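Local structure of Nab2 (Chaetomium thermophilum, 4LJ0) at residues P9-N13 / P14-F18. The protein binds polyadenosine RNA through CCCH-type zinc fingers, of which this fragment carries the third to fifth. Numbering follows the deposited sequence.
Sequences PNCAN and PLCAF. With ZN (zinc ion), chain F; nucleotides of chain D; nucleotides of chain C.
Cys11 and Cys16 meet through a shared zinc ion, bonded to Cys11 SG at 2.3 Å and to Cys16 SG at 2.4 Å. Both thiolates lie anti to their own backbone N (chi1 -177° and -174°), which swings them onto the metal from the two ends of the loop; Cys5 and His20 complete the site. A type I beta turn runs from Asn13 to Cys16, closed by a hydrogen bond from Cys16 N to Asn13 O at 3.0 Å. Asn13 OD1 accepts the N-H of Leu15, two residues on (2.9 Å to Leu15 N, N-H...O angle 145°), making an Asx turn; the donor sits above the side-chain carbonyl plane. This spacer belongs to a CCCH zinc finger of the Nab2 type. Replacing Asn13 by an alanine would probably leave Leu15 N without this acceptor and make the turn less rigid between the two cysteines. Adenosine contacts cluster on Cys11 and Ala12: Ala12 N donates to N7 of A2 of chain C at 2.8 Å, while N6 of the same base makes a weak bond to Cys11 SG, reading the adenine's Hoogsteen edge. The Ala12 methyl rests on the face of a second adenine, a CH-pi contact with CB 3.2 Å from C4 of A2 of chain D.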
loop_
_atom_site.group_PDB
_atom_site.type_symbol
_atom_site.label_atom_id
_atom_site.label_comp_id
_atom_site.label_asym_id
_atom_site.label_seq_id
_atom_site.Cartn_x
_atom_site.Cartn_y
_atom_site.Cartn_z
ATOM N N PRO A 9 -7.039 -9.091 0.582
ATOM C CA PRO A 9 -7.935 -10.208 0.900
ATOM C C PRO A 9 -7.294 -11.585 0.719
ATOM O O PRO A 9 -8.015 -12.569 0.544
ATOM C CB PRO A 9 -9.062 -10.020 -0.112
ATOM C CG PRO A 9 -8.365 -9.492 -1.317
ATOM C CD PRO A 9 -7.234 -8.628 -0.805
ATOM N N ASN A 10 -5.965 -11.648 0.764
ATOM C CA ASN A 10 -5.243 -12.912 0.633
ATOM C C ASN A 10 -4.343 -13.175 1.832
ATOM O O ASN A 10 -3.191 -13.579 1.684
ATOM C CB ASN A 10 -4.417 -12.928 -0.659
ATOM C CG ASN A 10 -5.284 -12.885 -1.901
ATOM O OD1 ASN A 10 -5.125 -12.014 -2.756
ATOM N ND2 ASN A 10 -6.213 -13.827 -2.004
ATOM N N CYS A 11 -4.884 -12.937 3.021
ATOM C CA CYS A 11 -4.157 -13.171 4.256
ATOM C C CYS A 11 -4.246 -14.644 4.646
ATOM O O CYS A 11 -5.338 -15.202 4.738
ATOM C CB CYS A 11 -4.725 -12.296 5.370
ATOM S SG CYS A 11 -3.822 -12.443 6.920
ATOM N N ALA A 12 -3.090 -15.261 4.879
ATOM C CA ALA A 12 -3.012 -16.694 5.161
ATOM C C ALA A 12 -2.832 -16.995 6.650
ATOM O O ALA A 12 -2.736 -18.159 7.043
ATOM C CB ALA A 12 -1.875 -17.310 4.369
ATOM N N ASN A 13 -2.777 -15.951 7.471
ATOM C CA ASN A 13 -2.602 -16.117 8.909
ATOM C C ASN A 13 -3.949 -15.989 9.617
ATOM O O ASN A 13 -4.462 -14.881 9.767
ATOM C CB ASN A 13 -1.622 -15.073 9.446
ATOM C CG ASN A 13 -1.286 -15.278 10.914
ATOM O OD1 ASN A 13 -1.950 -16.036 11.624
ATOM N ND2 ASN A 13 -0.251 -14.588 11.381
ATOM N N PRO A 14 -4.532 -17.119 10.055
ATOM C CA PRO A 14 -5.848 -17.041 10.700
ATOM C C PRO A 14 -5.849 -16.238 11.999
ATOM O O PRO A 14 -6.917 -15.816 12.445
ATOM C CB PRO A 14 -6.200 -18.509 10.977
ATOM C CG PRO A 14 -4.903 -19.237 10.936
ATOM C CD PRO A 14 -4.059 -18.511 9.944
ATOM N N LEU A 15 -4.677 -16.031 12.591
ATOM C CA LEU A 15 -4.566 -15.259 13.827
ATOM C C LEU A 15 -3.935 -13.897 13.574
ATOM O O LEU A 15 -3.383 -13.289 14.489
ATOM C CB LEU A 15 -3.733 -16.020 14.861
ATOM C CG LEU A 15 -4.189 -17.441 15.204
ATOM C CD1 LEU A 15 -3.333 -17.999 16.327
ATOM C CD2 LEU A 15 -5.664 -17.477 15.582
ATOM N N CYS A 16 -4.014 -13.424 12.333
ATOM C CA CYS A 16 -3.459 -12.126 11.975
ATOM C C CYS A 16 -4.052 -11.046 12.866
ATOM O O CYS A 16 -5.265 -10.998 13.066
ATOM C CB CYS A 16 -3.751 -11.800 10.510
ATOM S SG CYS A 16 -2.957 -10.285 9.944
ATOM N N ALA A 17 -3.190 -10.187 13.400
ATOM C CA ALA A 17 -3.610 -9.146 14.331
ATOM C C ALA A 17 -3.765 -7.797 13.638
ATOM O O ALA A 17 -4.206 -6.825 14.248
ATOM C CB ALA A 17 -2.618 -9.035 15.466
ATOM N N PHE A 18 -3.389 -7.732 12.367
ATOM C CA PHE A 18 -3.548 -6.505 11.602
ATOM C C PHE A 18 -5.004 -6.368 11.168
ATOM O O PHE A 18 -5.754 -7.343 11.158
ATOM C CB PHE A 18 -2.597 -6.490 10.401
ATOM C CG PHE A 18 -1.147 -6.334 10.785
ATOM C CD1 PHE A 18 -0.431 -7.408 11.289
ATOM C CD2 PHE A 18 -0.506 -5.114 10.650
ATOM C CE1 PHE A 18 0.897 -7.269 11.648
ATOM C CE2 PHE A 18 0.823 -4.967 11.007
ATOM C CZ PHE A 18 1.526 -6.048 11.508
HETATM ZN ZN ZN F . -4.050 -10.366 7.841
ATOM P P A D 2 -5.727 -17.857 -1.149
ATOM O OP1 A D 2 -6.728 -17.089 -1.934
ATOM O OP2 A D 2 -5.201 -19.137 -1.685
ATOM O "O5'" A D 2 -4.483 -16.897 -0.869
ATOM C "C5'" A D 2 -3.527 -17.217 0.136
ATOM C "C4'" A D 2 -2.160 -16.646 -0.157
ATOM O "O4'" A D 2 -1.298 -16.928 0.978
ATOM C "C3'" A D 2 -1.453 -17.241 -1.367
ATOM O "O3'" A D 2 -0.537 -16.278 -1.894
ATOM C "C2'" A D 2 -0.679 -18.401 -0.751
ATOM O "O2'" A D 2 0.424 -18.843 -1.512
ATOM C "C1'" A D 2 -0.248 -17.795 0.584
ATOM N N9 A D 2 -0.049 -18.769 1.659
ATOM C C8 A D 2 1.120 -19.066 2.317
ATOM N N7 A D 2 0.983 -19.978 3.247
ATOM C C5 A D 2 -0.363 -20.303 3.208
ATOM C C6 A D 2 -1.142 -21.209 3.949
ATOM N N6 A D 2 -0.657 -21.990 4.918
ATOM N N1 A D 2 -2.459 -21.287 3.661
ATOM C C2 A D 2 -2.946 -20.507 2.690
ATOM N N3 A D 2 -2.317 -19.619 1.924
ATOM C C4 A D 2 -1.012 -19.565 2.234
ATOM P P A C 2 7.102 -15.477 2.907
ATOM O OP1 A C 2 8.402 -16.188 2.777
ATOM O OP2 A C 2 6.992 -14.066 2.463
ATOM O "O5'" A C 2 6.014 -16.326 2.114
ATOM C "C5'" A C 2 4.646 -16.307 2.507
ATOM C "C4'" A C 2 3.726 -16.175 1.320
ATOM O "O4'" A C 2 2.360 -16.093 1.804
ATOM C "C3'" A C 2 3.948 -14.930 0.470
ATOM O "O3'" A C 2 3.608 -15.206 -0.888
ATOM C "C2'" A C 2 2.967 -13.929 1.073
ATOM O "O2'" A C 2 2.564 -12.903 0.193
ATOM C "C1'" A C 2 1.798 -14.834 1.467
ATOM N N9 A C 2 1.038 -14.382 2.636
ATOM C C8 A C 2 -0.326 -14.389 2.783
ATOM N N7 A C 2 -0.736 -13.960 3.951
ATOM C C5 A C 2 0.435 -13.660 4.627
ATOM C C6 A C 2 0.677 -13.164 5.920
ATOM N N6 A C 2 -0.292 -12.866 6.789
ATOM N N1 A C 2 1.962 -12.977 6.295
ATOM C C2 A C 2 2.931 -13.274 5.422
ATOM N N3 A C 2 2.826 -13.749 4.184
ATOM C C4 A C 2 1.538 -13.924 3.837
ATOM P P A D 3 -0.473 -15.966 -3.470
ATOM O OP1 A D 3 -1.230 -17.020 -4.189
ATOM O OP2 A D 3 0.948 -15.715 -3.830
ATOM O "O5'" A D 3 -1.254 -14.584 -3.628
ATOM C "C5'" A D 3 -2.677 -14.549 -3.695
ATOM C "C4'" A D 3 -3.186 -14.425 -5.115
ATOM O "O4'" A D 3 -3.647 -13.062 -5.353
ATOM C "C3'" A D 3 -2.171 -14.737 -6.223
ATOM O "O3'" A D 3 -2.793 -15.485 -7.269
ATOM C "C2'" A D 3 -1.779 -13.354 -6.732
ATOM O "O2'" A D 3 -1.326 -13.324 -8.069
ATOM C "C1'" A D 3 -3.082 -12.582 -6.556
ATOM N N9 A D 3 -2.904 -11.127 -6.483
ATOM C C8 A D 3 -2.155 -10.384 -5.602
ATOM N N7 A D 3 -2.191 -9.092 -5.839
ATOM C C5 A D 3 -3.010 -8.971 -6.955
ATOM C C6 A D 3 -3.452 -7.864 -7.707
ATOM N N6 A D 3 -3.123 -6.596 -7.452
ATOM N N1 A D 3 -4.261 -8.102 -8.761
ATOM C C2 A D 3 -4.603 -9.366 -9.032
ATOM N N3 A D 3 -4.256 -10.484 -8.400
ATOM C C4 A D 3 -3.451 -10.217 -7.358
#